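Local coordinates for TIGR00725 family protein (Thermotoga maritima, PDB 1RCU) that is of unknown function but belongs to the SLOG superfamily, whose Rossmann-like folds are thought to bind nucleotides or related ligands, at residues A119-S124 and G142-L147. Numbering follows the deposited sequence.
Sequences ADVVVS and GKPVIL
Lys143 NZ donates to Ala119 O at 2.7 Å, nearly in line with the carbonyl (C=O...N 163°), and ties the loop ahead of one strand to the loop ahead of its neighbour. The lysine chain bends at chi2 (-66°) and is extended beyond it, which carries the ammonium across to the Ala119 carbonyl, with CD and CE also close to that oxygen. Replacing Lys143 by alanine would probably leave Ala119 O without this donor and the two loops less firmly joined. Farther along, a parallel ladder takes over: Val122 N donates to Pro144 O (2.8 Å), Val122 O accepts from Ile146 N (2.7 Å), and Ser124 N reaches Ile146 O (3.0 Å). Val122 thus spends both its backbone polar groups on one neighbour, while Val123 bonds to strand 25-30 on the other side. With Val121 CG2 anti to the backbone N, that methyl is turned toward the neighbouring strand, where it lies 3.9 Å from Ile146 CD1 and also meets Pro144 CG, on the face covered by helix 182-190. On the opposite face Val122 CB packs against Val145 CG2 (4.2 Å), and both valines touch Ala138 of the connecting helix 129-140. This beta-alpha-beta crossover exemplifies a Rossmann-like core, in which main-chain bonds set the register, aliphatic side chains pack on both faces, and a lysine ties together the loops that lead into the strands.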
loop_
_atom_site.group_PDB
_atom_site.type_symbol
_atom_site.label_atom_id
_atom_site.label_comp_id
_atom_site.label_asym_id
_atom_site.label_seq_id
_atom_site.Cartn_x
_atom_site.Cartn_y
_atom_site.Cartn_z
ATOM N N ALA A 119 -15.368 3.495 7.300
ATOM C CA ALA A 119 -16.457 3.078 8.160
ATOM C C ALA A 119 -16.654 3.856 9.443
ATOM O O ALA A 119 -15.694 4.242 10.111
ATOM C CB ALA A 119 -16.308 1.579 8.502
ATOM N N ASP A 120 -17.919 4.074 9.781
ATOM C CA ASP A 120 -18.273 4.705 11.042
ATOM C C ASP A 120 -18.666 3.514 11.900
ATOM O O ASP A 120 -18.671 3.584 13.135
ATOM C CB ASP A 120 -19.477 5.622 10.901
ATOM C CG ASP A 120 -19.150 6.888 10.136
ATOM O OD1 ASP A 120 -18.108 7.506 10.451
ATOM O OD2 ASP A 120 -19.927 7.274 9.234
ATOM N N VAL A 121 -19.010 2.424 11.219
ATOM C CA VAL A 121 -19.401 1.191 11.873
ATOM C C VAL A 121 -19.336 0.030 10.886
ATOM O O VAL A 121 -19.599 0.203 9.696
ATOM C CB VAL A 121 -20.835 1.285 12.464
ATOM C CG1 VAL A 121 -21.852 1.431 11.363
ATOM C CG2 VAL A 121 -21.124 0.051 13.308
ATOM N N VAL A 122 -18.952 -1.142 11.387
ATOM C CA VAL A 122 -18.836 -2.342 10.564
ATOM C C VAL A 122 -19.841 -3.424 10.974
ATOM O O VAL A 122 -19.994 -3.719 12.163
ATOM C CB VAL A 122 -17.421 -2.954 10.680
ATOM C CG1 VAL A 122 -17.324 -4.241 9.855
ATOM C CG2 VAL A 122 -16.391 -1.934 10.230
ATOM N N VAL A 123 -20.534 -3.996 9.991
ATOM C CA VAL A 123 -21.506 -5.060 10.228
ATOM C C VAL A 123 -20.938 -6.296 9.548
ATOM O O VAL A 123 -20.559 -6.254 8.383
ATOM C CB VAL A 123 -22.869 -4.714 9.612
ATOM C CG1 VAL A 123 -23.864 -5.848 9.868
ATOM C CG2 VAL A 123 -23.379 -3.423 10.211
ATOM N N SER A 124 -20.904 -7.396 10.285
ATOM C CA SER A 124 -20.322 -8.651 9.827
ATOM C C SER A 124 -21.331 -9.783 9.630
ATOM O O SER A 124 -22.202 -9.991 10.465
ATOM C CB SER A 124 -19.280 -9.057 10.869
ATOM O OG SER A 124 -18.536 -10.170 10.441
ATOM N N GLY A 142 -10.455 1.334 15.866
ATOM C CA GLY A 142 -11.449 2.054 16.641
ATOM C C GLY A 142 -12.835 2.133 16.011
ATOM O O GLY A 142 -13.636 3.017 16.334
ATOM N N LYS A 143 -13.132 1.199 15.118
ATOM C CA LYS A 143 -14.421 1.181 14.445
ATOM C C LYS A 143 -15.342 0.199 15.129
ATOM O O LYS A 143 -15.011 -0.974 15.269
ATOM C CB LYS A 143 -14.253 0.743 12.990
ATOM C CG LYS A 143 -13.182 1.507 12.231
ATOM C CD LYS A 143 -13.574 2.958 12.084
ATOM C CE LYS A 143 -12.727 3.653 11.036
ATOM N NZ LYS A 143 -13.188 5.051 10.859
ATOM N N PRO A 144 -16.505 0.664 15.593
ATOM C CA PRO A 144 -17.415 -0.274 16.247
ATOM C C PRO A 144 -17.861 -1.317 15.239
ATOM O O PRO A 144 -18.123 -1.015 14.072
ATOM C CB PRO A 144 -18.561 0.618 16.722
ATOM C CG PRO A 144 -18.511 1.769 15.755
ATOM C CD PRO A 144 -17.036 2.031 15.629
ATOM N N VAL A 145 -17.932 -2.549 15.717
ATOM C CA VAL A 145 -18.323 -3.689 14.921
ATOM C C VAL A 145 -19.609 -4.279 15.490
ATOM O O VAL A 145 -19.784 -4.385 16.715
ATOM C CB VAL A 145 -17.226 -4.815 14.955
ATOM C CG1 VAL A 145 -17.722 -6.047 14.200
ATOM C CG2 VAL A 145 -15.909 -4.306 14.353
ATOM N N ILE A 146 -20.514 -4.646 14.592
ATOM C CA ILE A 146 -21.748 -5.284 14.990
ATOM C C ILE A 146 -21.758 -6.642 14.301
ATOM O O ILE A 146 -21.786 -6.719 13.075
ATOM C CB ILE A 146 -22.978 -4.482 14.554
ATOM C CG1 ILE A 146 -22.939 -3.099 15.215
ATOM C CG2 ILE A 146 -24.269 -5.257 14.927
ATOM C CD1 ILE A 146 -23.985 -2.141 14.685
ATOM N N LEU A 147 -21.701 -7.709 15.091
ATOM C CA LEU A 147 -21.704 -9.062 14.541
ATOM C C LEU A 147 -23.157 -9.459 14.390
ATOM O O LEU A 147 -23.949 -9.313 15.331
ATOM C CB LEU A 147 -21.015 -10.058 15.499
ATOM C CG LEU A 147 -19.622 -9.769 16.090
ATOM C CD1 LEU A 147 -19.221 -10.863 17.082
ATOM C CD2 LEU A 147 -18.580 -9.676 14.974
#